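Local coordinates for putative Glycerophosphoryl diester phosphodiesterase (Silicibacter pomeroyi, PDB 3L12), which is of unproven function but belongs to the glycerophosphoryl diester phosphodiesterase family, folds as a TIM barrel and binds a magnesium ion, at residues Phe5-Gly10 / Asp202-Tyr207; Leu146-Lys151 / Pro181-His186. All blocks are in the same frame, centred on the assembly; numbering follows the deposited sequence.

Contact 1. Residues Phe5-Gly10 / Asp202-Tyr207; sequences FSQLEG and DLPTSY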
# COMPACT_ATOMS: atom_id res chain seq x y z
N PHE A 5 32.14 6.73 0.44
CA PHE A 5 31.20 5.62 0.59
C PHE A 5 30.07 5.81 -0.42
O PHE A 5 29.24 6.70 -0.25
CB PHE A 5 30.62 5.61 1.99
CG PHE A 5 31.59 5.25 3.07
CD1 PHE A 5 31.87 3.92 3.34
CD2 PHE A 5 32.15 6.22 3.88
CE1 PHE A 5 32.74 3.58 4.37
CE2 PHE A 5 33.01 5.87 4.91
CZ PHE A 5 33.31 4.54 5.15
N SER A 6 30.03 4.97 -1.44
CA SER A 6 29.04 5.10 -2.52
C SER A 6 27.61 4.84 -2.03
O SER A 6 26.60 5.31 -2.61
CB SER A 6 29.39 4.14 -3.66
OG SER A 6 28.89 2.85 -3.36
N GLN A 7 27.52 4.10 -0.93
CA GLN A 7 26.23 3.80 -0.34
C GLN A 7 25.50 5.07 0.14
O GLN A 7 24.27 5.08 0.23
CB GLN A 7 26.36 2.86 0.86
CG GLN A 7 27.11 1.54 0.62
CD GLN A 7 28.63 1.66 0.75
OE1 GLN A 7 29.21 2.75 0.81
NE2 GLN A 7 29.27 0.50 0.81
N LEU A 8 26.26 6.09 0.52
CA LEU A 8 25.66 7.31 1.07
C LEU A 8 24.99 8.17 0.02
O LEU A 8 24.23 9.07 0.39
CB LEU A 8 26.71 8.10 1.83
CG LEU A 8 27.41 7.34 2.97
CD1 LEU A 8 28.47 8.22 3.61
CD2 LEU A 8 26.39 6.83 4.02
N GLU A 9 25.22 7.89 -1.27
CA GLU A 9 24.61 8.67 -2.35
C GLU A 9 23.08 8.67 -2.25
O GLU A 9 22.45 9.71 -2.47
CB GLU A 9 25.10 8.17 -3.72
CG GLU A 9 26.58 8.49 -3.95
CD GLU A 9 27.15 7.83 -5.21
OE1 GLU A 9 26.34 7.34 -6.04
OE2 GLU A 9 28.42 7.80 -5.34
N GLY A 10 22.48 7.55 -1.85
CA GLY A 10 21.04 7.48 -1.73
C GLY A 10 20.45 7.95 -0.40
O GLY A 10 19.23 7.93 -0.24
N ASP A 202 34.46 -1.06 4.50
CA ASP A 202 33.86 -0.58 3.27
C ASP A 202 32.40 -0.18 3.42
O ASP A 202 31.91 0.55 2.58
CB ASP A 202 34.01 -1.63 2.15
CG ASP A 202 33.54 -3.04 2.54
OD1 ASP A 202 34.02 -3.63 3.57
OD2 ASP A 202 32.70 -3.58 1.76
N LEU A 203 31.73 -0.60 4.50
CA LEU A 203 30.32 -0.29 4.72
C LEU A 203 30.22 0.83 5.75
O LEU A 203 30.82 0.72 6.84
CB LEU A 203 29.53 -1.52 5.16
CG LEU A 203 29.63 -2.77 4.30
CD1 LEU A 203 28.70 -3.86 4.89
CD2 LEU A 203 29.27 -2.49 2.86
N PRO A 204 29.49 1.90 5.42
CA PRO A 204 29.39 2.95 6.41
C PRO A 204 28.54 2.50 7.60
O PRO A 204 27.75 1.56 7.50
CB PRO A 204 28.79 4.13 5.62
CG PRO A 204 28.00 3.50 4.54
CD PRO A 204 28.73 2.21 4.20
N THR A 205 28.73 3.20 8.73
CA THR A 205 28.07 2.91 9.98
C THR A 205 27.15 4.10 10.32
O THR A 205 27.52 5.27 10.12
CB THR A 205 29.08 2.63 11.14
OG1 THR A 205 30.02 3.70 11.22
CG2 THR A 205 29.86 1.32 10.89
N SER A 206 25.99 3.75 10.87
CA SER A 206 24.92 4.69 11.22
C SER A 206 24.47 4.49 12.66
O SER A 206 24.10 3.39 13.06
CB SER A 206 23.77 4.43 10.26
OG SER A 206 22.63 5.17 10.60
N TYR A 207 24.50 5.57 13.44
CA TYR A 207 24.32 5.57 14.89
C TYR A 207 22.95 6.11 15.30
O TYR A 207 22.68 7.32 15.15
CB TYR A 207 25.43 6.42 15.50
CG TYR A 207 26.81 5.74 15.53
CD1 TYR A 207 27.53 5.48 14.35
CD2 TYR A 207 27.41 5.40 16.73
CE1 TYR A 207 28.79 4.89 14.40
CE2 TYR A 207 28.69 4.78 16.78
CZ TYR A 207 29.35 4.51 15.61
OH TYR A 207 30.59 3.87 15.63
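Pro204 is met by Phe5, Gln7 and Leu8, three side chains of the short 3-10 turn near the start of the chain and of the residue just before it. The apolar part begins with a CH-pi contact: Pro204 CB lies over one face of the Phe5 ring, 4.0 Å from its centroid and 18° off the normal, displaced toward the rim. Phe5 CD1 also reaches Pro204 CD at 3.7 Å. From the other end of the turn Leu8 sends CD2 to within 3.7 Å of Pro204 CG, so the pyrrolidine is touched by both apolar residues.

The polar part is carried by Gln7, whose chain bends at its second torsion (chi2 84°) and brings the amide obliquely across the proline, with OE1 3.5 Å from Pro204 CD. Gln7 NE2 donates to Asp202 O at 3.2 Å, through a bent bond (140° at the hydrogen) in which the donor is tilted out of the carbonyl plane. NE2 also bonds to the backbone oxygen of Glu180, and it rests 3.6 Å from Leu203 CD2. Asp202 O has a second neighbour, the edge of the Phe5 ring, where CD1 comes to 3.5 Å. Gln247, in a loop, touches Phe5, Leu8 and Pro204 as well.

The N-terminal turn thus sits beside the loop that leads into strand 205-209, at the N-terminal end of that barrel strand. It is held there by two complementary means: a proline ring that supplies a purely apolar surface, and a buried amide whose NE2 is gripped by two backbone carbonyls from separate loops.

Contact 2. Residues Leu146-Lys151 / Pro181-His186; sequences LLLELK and PRTVMH. With MG (magnesium ion), chain C.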
# COMPACT_ATOMS: atom_id res chain seq x y z
N LEU A 146 19.87 0.35 1.66
CA LEU A 146 19.45 -0.41 2.83
C LEU A 146 20.06 0.12 4.13
O LEU A 146 21.29 0.22 4.27
CB LEU A 146 19.89 -1.86 2.65
CG LEU A 146 19.51 -2.59 1.36
CD1 LEU A 146 20.10 -3.99 1.40
CD2 LEU A 146 18.04 -2.68 1.15
N LEU A 147 19.21 0.47 5.07
CA LEU A 147 19.59 0.87 6.40
C LEU A 147 19.28 -0.39 7.23
O LEU A 147 18.15 -0.64 7.64
CB LEU A 147 18.73 2.07 6.78
CG LEU A 147 19.14 2.98 7.87
CD1 LEU A 147 20.59 3.58 7.65
CD2 LEU A 147 18.11 4.09 8.01
N LEU A 148 20.32 -1.20 7.41
CA LEU A 148 20.22 -2.51 8.04
C LEU A 148 20.48 -2.37 9.52
O LEU A 148 21.61 -2.16 9.99
CB LEU A 148 21.19 -3.45 7.33
CG LEU A 148 21.15 -4.92 7.67
CD1 LEU A 148 21.93 -5.66 6.59
CD2 LEU A 148 21.65 -5.26 9.10
N GLU A 149 19.39 -2.44 10.28
CA GLU A 149 19.47 -2.26 11.75
C GLU A 149 19.86 -3.60 12.39
O GLU A 149 19.06 -4.55 12.40
CB GLU A 149 18.19 -1.71 12.37
CG GLU A 149 18.44 -1.29 13.82
CD GLU A 149 17.25 -0.82 14.61
OE1 GLU A 149 16.25 -0.37 14.05
OE2 GLU A 149 17.38 -0.85 15.89
N LEU A 150 21.07 -3.66 12.94
CA LEU A 150 21.48 -4.82 13.72
C LEU A 150 20.88 -4.67 15.12
O LEU A 150 21.18 -3.68 15.80
CB LEU A 150 22.98 -4.89 13.81
CG LEU A 150 23.71 -5.25 12.49
CD1 LEU A 150 24.06 -3.97 11.78
CD2 LEU A 150 24.95 -6.09 12.72
N LYS A 151 20.04 -5.63 15.51
CA LYS A 151 19.30 -5.65 16.80
C LYS A 151 19.93 -6.75 17.63
O LYS A 151 19.68 -7.95 17.43
CB LYS A 151 17.79 -5.85 16.59
CG LYS A 151 16.91 -5.68 17.84
CD LYS A 151 16.80 -4.18 18.16
CE LYS A 151 15.63 -3.81 19.06
NZ LYS A 151 16.07 -3.85 20.48
N PRO A 181 27.28 -2.29 -2.20
CA PRO A 181 27.10 -0.89 -2.66
C PRO A 181 25.86 -0.18 -2.20
O PRO A 181 25.71 1.06 -2.44
CB PRO A 181 27.04 -1.04 -4.19
CG PRO A 181 27.74 -2.30 -4.50
CD PRO A 181 27.37 -3.22 -3.34
N ARG A 182 24.94 -0.92 -1.59
CA ARG A 182 23.70 -0.34 -1.08
C ARG A 182 23.50 -0.45 0.42
O ARG A 182 22.53 0.12 0.95
CB ARG A 182 22.54 -1.10 -1.72
CG ARG A 182 22.34 -0.86 -3.22
CD ARG A 182 21.85 0.53 -3.45
NE ARG A 182 21.43 0.67 -4.83
CZ ARG A 182 22.24 1.00 -5.81
NH1 ARG A 182 23.52 1.24 -5.58
NH2 ARG A 182 21.77 1.08 -7.06
N THR A 183 24.41 -1.08 1.14
CA THR A 183 24.19 -1.36 2.55
C THR A 183 24.91 -0.45 3.54
O THR A 183 26.10 -0.19 3.44
CB THR A 183 24.62 -2.81 2.85
OG1 THR A 183 23.88 -3.71 2.00
CG2 THR A 183 24.39 -3.16 4.34
N VAL A 184 24.13 -0.03 4.54
CA VAL A 184 24.60 0.76 5.64
C VAL A 184 24.34 -0.00 6.93
O VAL A 184 23.22 -0.45 7.17
CB VAL A 184 23.88 2.12 5.71
CG1 VAL A 184 24.38 2.96 6.90
CG2 VAL A 184 24.05 2.87 4.41
N MSE A 185 25.37 -0.16 7.75
CA MSE A 185 25.26 -0.87 9.01
C MSE A 185 24.79 0.13 10.09
O MSE A 185 25.44 1.11 10.33
CB MSE A 185 26.59 -1.53 9.32
CG MSE A 185 27.04 -2.50 8.21
SE MSE A 185 26.03 -4.12 8.05
CE MSE A 185 27.02 -5.20 9.25
N HIS A 186 23.66 -0.18 10.72
CA HIS A 186 22.87 0.77 11.53
C HIS A 186 22.50 0.15 12.86
O HIS A 186 22.08 -1.00 12.88
CB HIS A 186 21.66 1.08 10.62
CG HIS A 186 20.58 1.95 11.16
ND1 HIS A 186 20.71 3.32 11.30
CD2 HIS A 186 19.28 1.67 11.42
CE1 HIS A 186 19.54 3.82 11.70
NE2 HIS A 186 18.66 2.84 11.77
MG MG C . 14.50 -0.60 13.19
O HOH W 1 13.56 -0.93 15.08
O HOH W 2 12.70 -1.03 12.25
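Glu149 and His186 stand side by side on one face of a parallel strand pair, and the glutamate runs past the imidazole to the magnesium ion. Its CB lies at the ring edge, 3.7 Å from His186 CD2. CG, placed anti to the backbone N (chi1 -169°), stays near both that same carbon and the backbone oxygen of His186. Beyond CG the chain is extended, and the carboxylate is turned nearly perpendicular to the imidazole plane. OE1 binds the magnesium ion at 2.0 Å, whereas OE2 lies 4.0 Å from the metal, so the carboxylate is monodentate. Two waters, Glu50 and Asp52 also coordinate the ion.

Leu147 holds the imidazole from above: its CG sits over the ring centre, 3.7 Å from the centroid and only 6° off the normal, a CH-pi contact. His186 ND1 is hydrogen-bonded to Ser206 OG, which helps to fix the ring's rotation; NE2 is hydrogen-bonded to an unidentified ligand, probably from the crystallisation liquor.

Backbone bonds alternate between the strands, from Leu146 N to Arg182 O (2.8 Å) as far as Leu150 N to His186 O (2.8 Å). Between them, Leu146 O and Leu148 O accept from Val184 N and His186 N, and Val184 O from Leu148 N. The axes of segments 146-150 and 183-186 diverge by 29°.

On the reverse face, Leu148, Thr183 and Met185, a selenomethionine, pack against helix 160-176, which links the two strands in a beta-alpha-beta crossover. Strand 48-55, bearing Glu50 and Asp52, flanks strand 145-150, and strand 205-209 borders strand 183-187.

Overall arrangement
The centres of the two contacts are 8 Å apart, and both reach the same barrel sheet. Along the chain the order is 5-10, 146-151, 181-186 and 202-207, so contact 2 falls wholly between the two halves of contact 1. Strands 183-187 and 205-209 are neighbours: Ser206 N lies 2.7 Å from Met185 O, a probable backbone hydrogen bond. Gln7 CG also packs on the backbone oxygens of Pro181 and Thr183, bringing the N-terminal turn against both strand entrances. Contact 1 thus lies at the N-terminal ends of these strands, whereas contact 2 extends to the C-terminal side, where the metal site sits, at the end of the barrel where TIM-barrel enzymes carry their active sites.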